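Local coordinates for protein beta-galactosidase (Streptococcus pneumoniae, PDB 4CU9) that belongs to a pneumococcal beta-galactosidase, of which this fragment is a calcium-containing carbohydrate-binding module that probably attaches the enzyme to galactose-containing glycans, at residues A[84-89]-A[96-101]; A[25-30]-A[114-119]. All coordinates share one frame; numbering follows the deposited sequence.

In the fold
Both contacts belong to one beta-sandwich domain, but they sit at different depths. Contact 1 is the buried one, its centre about 9 Å from the centre of the chain; it joins strands 73-86 and 97-103 through apolar side chains alone. Contact 2 lies farther out, its centre about 14 Å from that of the chain, and is partly buried: there the loop after strand 18-21 meets the turn leading into helix 117-120, and the grip is polar, a carboxylate facing a hydroxyl and an amide. The two centres are 19 Å apart and the contacts do not touch. In sequence, contact 1 falls between the two segments of contact 2, and helix 117-120 is the next regular element after strand 97-103.

Contact 1 (A[84-89]-A[96-101]); sequences LHFFAD and SKLVLE
Leu98 sets one methyl against Leu84 and the other against the rim of Phe86. The closer meeting is with Leu84: the two leucines meet end-on, methyl to methyl, and Leu84 CD1 lies 3.7 Å from Leu98 CD2. The other methyl, Leu98 CD1, comes up to the far edge of the Phe86 ring, near the ring plane, 4.1 Å from Phe86 CZ, so the aromatic face is not what it touches. Leu84 and Phe86 stand two residues apart on one side of their strand, and that spacing brings both toward Leu98, whose own branch point is placed by a CG opposite the backbone N (chi1 -177°). The backbones stay well apart, with 10.7 Å between Leu84 CA and Leu98 CA, and no hydrogen bond links the segments. The strands therefore face each other across the interior of the beta-sandwich of this galactose-binding-like domain. Trp163 touches both leucines, while Met176 packs on Leu84 and Phe86 from strand 173-182. With methyls and one ring edge as the sole points of touch, the cohesion here is dispersive and hydrophobic, and nothing in it fixes direction as a hydrogen bond would.

Contact 2 (A[25-30]-A[114-119]); sequences NDIDKN and YSNYQA. With EDO (1,2-ethanediol), chain D.
Asp26 faces Ser115 and Asn116 with its two carboxylate oxygens, one directed at each. Ser115 OG donates a short hydrogen bond of 2.6 Å to Asp26 OD2, arriving on its syn lone pair. Asp26 OD1 lies 2.9 Å from Asn116 ND2, with the carboxylate and amide planes turned 52° apart. The torsion of Asp26 (chi1 62°) sets CG between its backbone N and carbonyl carbon, and this swings the carboxylate over to the turn. Asn116 ND2 makes a weak bond to Ser115 OG, 3.1 Å long and bent to 123°, so the hydroxyl that gives to Asp26 receives from its own neighbour. The amide's stronger hold is at its other end, where Asn116 OD1 accepts from the backbone N of Thr24, the residue just before segment 25-30. In the jelly-roll-like galactose-binding domain, this pairing ties the long loop after strand 18-21 to the N-terminal end of helix 117-120, where Asn116 is the N-cap residue but gives no capping bond. Ile27 lies at the more exposed margin, its CD1 3.8 Å from Asn116 ND2. Beyond it the loop turns back through an Asx turn, in which Asp28 OD1 accepts from Asn30 N at 2.7 Å. On the helix, Tyr117 OH shares a hydrogen bond of 2.6 Å with O1 of an ethanediol; the diol, probably from the crystallisation liquor, is also hydrogen-bonded to Arg162 NH2.

Contact 1 (A[84-89]-A[96-101])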
loop_
_atom_site.group_PDB
_atom_site.type_symbol
_atom_site.label_atom_id
_atom_site.label_comp_id
_atom_site.label_asym_id
_atom_site.label_seq_id
_atom_site.Cartn_x
_atom_site.Cartn_y
_atom_site.Cartn_z
ATOM N N LEU A 84 4.409 -6.231 -6.509
ATOM C CA LEU A 84 4.687 -6.073 -5.101
ATOM C C LEU A 84 6.138 -6.399 -4.831
ATOM O O LEU A 84 6.599 -7.483 -5.238
ATOM C CB LEU A 84 3.809 -7.064 -4.331
ATOM C CG LEU A 84 2.308 -6.836 -4.341
ATOM C CD1 LEU A 84 1.551 -8.002 -3.742
ATOM C CD2 LEU A 84 2.045 -5.632 -3.489
ATOM N N HIS A 85 6.873 -5.504 -4.172
ATOM C CA HIS A 85 8.259 -5.791 -3.761
ATOM C C HIS A 85 8.367 -5.592 -2.252
ATOM O O HIS A 85 8.332 -4.444 -1.773
ATOM C CB HIS A 85 9.214 -4.828 -4.456
ATOM C CG HIS A 85 10.654 -5.241 -4.431
ATOM N ND1 HIS A 85 11.139 -6.268 -3.655
ATOM C CD2 HIS A 85 11.719 -4.761 -5.120
ATOM C CE1 HIS A 85 12.442 -6.409 -3.868
ATOM N NE2 HIS A 85 12.815 -5.513 -4.762
ATOM N N PHE A 86 8.488 -6.677 -1.511
ATOM C CA PHE A 86 8.580 -6.627 -0.067
ATOM C C PHE A 86 10.015 -6.614 0.400
ATOM O O PHE A 86 10.924 -7.084 -0.308
ATOM C CB PHE A 86 7.835 -7.812 0.557
ATOM C CG PHE A 86 6.356 -7.762 0.323
ATOM C CD1 PHE A 86 5.573 -6.874 1.032
ATOM C CD2 PHE A 86 5.740 -8.617 -0.566
ATOM C CE1 PHE A 86 4.219 -6.803 0.830
ATOM C CE2 PHE A 86 4.394 -8.576 -0.752
ATOM C CZ PHE A 86 3.629 -7.683 -0.040
ATOM N N PHE A 87 10.198 -6.130 1.631
ATOM C CA PHE A 87 11.501 -6.048 2.253
ATOM C C PHE A 87 11.404 -6.739 3.592
ATOM O O PHE A 87 10.316 -6.855 4.139
ATOM C CB PHE A 87 11.873 -4.592 2.486
ATOM C CG PHE A 87 13.100 -4.382 3.349
ATOM C CD1 PHE A 87 14.360 -4.424 2.794
ATOM C CD2 PHE A 87 12.979 -4.075 4.698
ATOM C CE1 PHE A 87 15.489 -4.203 3.568
ATOM C CE2 PHE A 87 14.092 -3.817 5.472
ATOM C CZ PHE A 87 15.354 -3.891 4.908
ATOM N N ALA A 88 12.538 -7.219 4.092
ATOM C CA ALA A 88 12.582 -7.755 5.457
ATOM C C ALA A 88 13.877 -7.400 6.136
ATOM O O ALA A 88 14.910 -7.295 5.497
ATOM C CB ALA A 88 12.409 -9.263 5.426
ATOM N N ASP A 89 13.794 -7.277 7.455
ATOM C CA ASP A 89 14.943 -7.089 8.330
ATOM C C ASP A 89 14.504 -7.555 9.718
ATOM O O ASP A 89 13.534 -8.329 9.824
ATOM C CB ASP A 89 15.444 -5.634 8.289
ATOM C CG ASP A 89 14.473 -4.640 8.884
ATOM O OD1 ASP A 89 13.358 -5.030 9.312
ATOM O OD2 ASP A 89 14.856 -3.441 8.945
ATOM N N SER A 96 1.758 -11.830 6.365
ATOM C CA SER A 96 1.251 -13.204 6.482
ATOM C C SER A 96 -0.010 -13.354 5.693
ATOM O O SER A 96 -0.341 -14.430 5.242
ATOM C CB SER A 96 0.970 -13.526 7.968
ATOM O OG SER A 96 0.244 -12.471 8.597
ATOM N N LYS A 97 -0.741 -12.258 5.513
ATOM C CA LYS A 97 -2.027 -12.238 4.785
ATOM C C LYS A 97 -2.072 -10.965 3.956
ATOM O O LYS A 97 -1.557 -9.926 4.400
ATOM C CB LYS A 97 -3.168 -12.213 5.763
ATOM C CG LYS A 97 -4.544 -12.258 5.150
ATOM C CD LYS A 97 -5.608 -11.789 6.143
ATOM C CE LYS A 97 -6.922 -11.501 5.440
ATOM N NZ LYS A 97 -7.255 -12.680 4.543
ATOM N N LEU A 98 -2.692 -11.045 2.786
ATOM C CA LEU A 98 -2.615 -10.018 1.723
ATOM C C LEU A 98 -3.980 -10.037 1.028
ATOM O O LEU A 98 -4.358 -11.067 0.443
ATOM C CB LEU A 98 -1.467 -10.436 0.737
ATOM C CG LEU A 98 -1.069 -9.580 -0.444
ATOM C CD1 LEU A 98 -0.480 -8.235 -0.025
ATOM C CD2 LEU A 98 -0.078 -10.262 -1.356
ATOM N N VAL A 99 -4.751 -8.956 1.128
ATOM C CA VAL A 99 -6.038 -8.829 0.417
ATOM C C VAL A 99 -5.953 -7.631 -0.517
ATOM O O VAL A 99 -5.540 -6.503 -0.082
ATOM C CB VAL A 99 -7.217 -8.589 1.382
ATOM C CG1 VAL A 99 -8.510 -8.382 0.622
ATOM C CG2 VAL A 99 -7.319 -9.736 2.380
ATOM N N LEU A 100 -6.297 -7.842 -1.778
ATOM C CA LEU A 100 -6.376 -6.736 -2.744
ATOM C C LEU A 100 -7.751 -6.101 -2.668
ATOM O O LEU A 100 -8.764 -6.779 -2.761
ATOM C CB LEU A 100 -6.123 -7.223 -4.178
ATOM C CG LEU A 100 -6.188 -6.200 -5.322
ATOM C CD1 LEU A 100 -5.121 -5.124 -5.163
ATOM C CD2 LEU A 100 -6.001 -6.901 -6.658
ATOM N N GLU A 101 -7.800 -4.781 -2.626
ATOM C CA GLU A 101 -9.047 -4.064 -2.614
ATOM C C GLU A 101 -9.072 -2.859 -3.520
ATOM O O GLU A 101 -8.074 -2.149 -3.719
ATOM C CB GLU A 101 -9.401 -3.607 -1.191
ATOM C CG GLU A 101 -9.571 -4.753 -0.220
ATOM C CD GLU A 101 -9.832 -4.328 1.214
ATOM O OE1 GLU A 101 -9.254 -3.308 1.655
ATOM O OE2 GLU A 101 -10.628 -5.036 1.890
#

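Contact 2 (A[25-30]-A[114-119])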
loop_
_atom_site.group_PDB
_atom_site.type_symbol
_atom_site.label_atom_id
_atom_site.label_comp_id
_atom_site.label_asym_id
_atom_site.label_seq_id
_atom_site.Cartn_x
_atom_site.Cartn_y
_atom_site.Cartn_z
ATOM N N ASN A 25 6.056 4.407 9.563
ATOM C CA ASN A 25 7.156 4.787 10.468
ATOM C C ASN A 25 7.918 6.000 9.908
ATOM O O ASN A 25 9.075 5.902 9.493
ATOM C CB ASN A 25 8.069 3.594 10.657
ATOM C CG ASN A 25 9.271 3.896 11.514
ATOM O OD1 ASN A 25 9.159 4.527 12.562
ATOM N ND2 ASN A 25 10.414 3.405 11.094
ATOM N N ASP A 26 7.245 7.133 9.847
ATOM C CA ASP A 26 7.863 8.375 9.359
ATOM C C ASP A 26 7.701 9.531 10.343
ATOM O O ASP A 26 7.845 10.688 9.957
ATOM C CB ASP A 26 7.306 8.778 7.976
ATOM C CG ASP A 26 5.815 9.065 8.003
ATOM O OD1 ASP A 26 5.200 9.027 9.102
ATOM O OD2 ASP A 26 5.290 9.378 6.917
ATOM N N ILE A 27 7.357 9.214 11.585
ATOM C CA ILE A 27 7.085 10.236 12.590
ATOM C C ILE A 27 8.365 10.591 13.364
ATOM O O ILE A 27 8.663 11.761 13.595
ATOM C CB ILE A 27 6.035 9.725 13.596
ATOM C CG1 ILE A 27 4.705 9.416 12.891
ATOM C CG2 ILE A 27 5.824 10.734 14.709
ATOM C CD1 ILE A 27 4.266 10.532 11.971
ATOM N N ASP A 28 9.117 9.570 13.717
ATOM C CA ASP A 28 10.367 9.731 14.446
ATOM C C ASP A 28 11.372 10.325 13.477
ATOM O O ASP A 28 11.567 9.798 12.398
ATOM C CB ASP A 28 10.858 8.387 14.956
ATOM C CG ASP A 28 12.049 8.513 15.906
ATOM O OD1 ASP A 28 13.087 9.064 15.509
ATOM O OD2 ASP A 28 11.919 8.078 17.087
ATOM N N LYS A 29 12.006 11.426 13.869
ATOM C CA LYS A 29 12.999 12.072 13.031
ATOM C C LYS A 29 14.193 11.201 12.675
ATOM O O LYS A 29 14.902 11.492 11.712
ATOM C CB LYS A 29 13.478 13.376 13.693
ATOM C CG LYS A 29 12.448 14.500 13.639
ATOM C CD LYS A 29 12.955 15.754 14.368
ATOM N N ASN A 30 14.402 10.102 13.395
ATOM C CA ASN A 30 15.484 9.178 13.050
ATOM C C ASN A 30 15.078 8.187 11.978
ATOM O O ASN A 30 15.934 7.496 11.431
ATOM C CB ASN A 30 15.962 8.448 14.279
ATOM C CG ASN A 30 16.509 9.405 15.302
ATOM O OD1 ASN A 30 17.599 9.912 15.125
ATOM N ND2 ASN A 30 15.766 9.657 16.361
ATOM N N TYR A 114 -1.376 11.504 4.379
ATOM C CA TYR A 114 -1.559 10.366 3.489
ATOM C C TYR A 114 -0.717 9.145 3.904
ATOM O O TYR A 114 -1.036 8.046 3.504
ATOM C CB TYR A 114 -1.322 10.757 2.031
ATOM C CG TYR A 114 0.034 11.310 1.734
ATOM C CD1 TYR A 114 1.119 10.462 1.549
ATOM C CD2 TYR A 114 0.246 12.692 1.598
ATOM C CE1 TYR A 114 2.368 10.934 1.236
ATOM C CE2 TYR A 114 1.500 13.175 1.263
ATOM C CZ TYR A 114 2.560 12.295 1.104
ATOM O OH TYR A 114 3.815 12.747 0.774
ATOM N N SER A 115 0.289 9.330 4.743
ATOM C CA SER A 115 1.097 8.193 5.252
ATOM C C SER A 115 0.594 7.630 6.568
ATOM O O SER A 115 1.056 6.575 7.024
ATOM C CB SER A 115 2.548 8.613 5.439
ATOM O OG SER A 115 2.672 9.417 6.603
ATOM N N ASN A 116 -0.348 8.326 7.197
ATOM C CA ASN A 116 -0.828 7.944 8.502
ATOM C C ASN A 116 -2.296 8.334 8.665
ATOM O O ASN A 116 -2.683 8.971 9.649
ATOM C CB ASN A 116 0.029 8.591 9.585
ATOM C CG ASN A 116 1.248 7.796 9.906
ATOM O OD1 ASN A 116 1.150 6.740 10.476
ATOM N ND2 ASN A 116 2.423 8.302 9.529
ATOM N N TYR A 117 -3.131 7.892 7.719
ATOM C CA TYR A 117 -4.507 8.340 7.744
ATOM C C TYR A 117 -5.251 7.808 8.935
ATOM O O TYR A 117 -6.172 8.473 9.410
ATOM C CB TYR A 117 -5.255 8.095 6.439
ATOM C CG TYR A 117 -5.579 6.681 6.078
ATOM C CD1 TYR A 117 -6.522 5.937 6.804
ATOM C CD2 TYR A 117 -4.956 6.087 5.004
ATOM C CE1 TYR A 117 -6.836 4.623 6.448
ATOM C CE2 TYR A 117 -5.255 4.786 4.655
ATOM C CZ TYR A 117 -6.198 4.061 5.371
ATOM O OH TYR A 117 -6.470 2.765 5.002
ATOM N N GLN A 118 -4.874 6.632 9.442
ATOM C CA GLN A 118 -5.669 6.055 10.532
ATOM C C GLN A 118 -5.609 6.880 11.805
ATOM O O GLN A 118 -6.652 7.159 12.415
ATOM C CB GLN A 118 -5.298 4.613 10.830
ATOM C CG GLN A 118 -6.381 3.931 11.622
ATOM C CD GLN A 118 -6.372 2.443 11.425
ATOM O OE1 GLN A 118 -5.447 1.770 11.844
ATOM N NE2 GLN A 118 -7.388 1.936 10.781
ATOM N N ALA A 119 -4.401 7.291 12.179
ATOM C CA ALA A 119 -4.137 8.054 13.408
ATOM C C ALA A 119 -4.416 9.535 13.224
ATOM O O ALA A 119 -4.915 10.204 14.126
ATOM C CB ALA A 119 -2.696 7.882 13.830
HETATM C C1 EDO D . -8.849 1.079 7.380
HETATM O O1 EDO D . -7.625 1.099 6.615
HETATM C C2 EDO D . -10.124 0.797 6.576
HETATM O O2 EDO D . -10.218 -0.595 6.281
#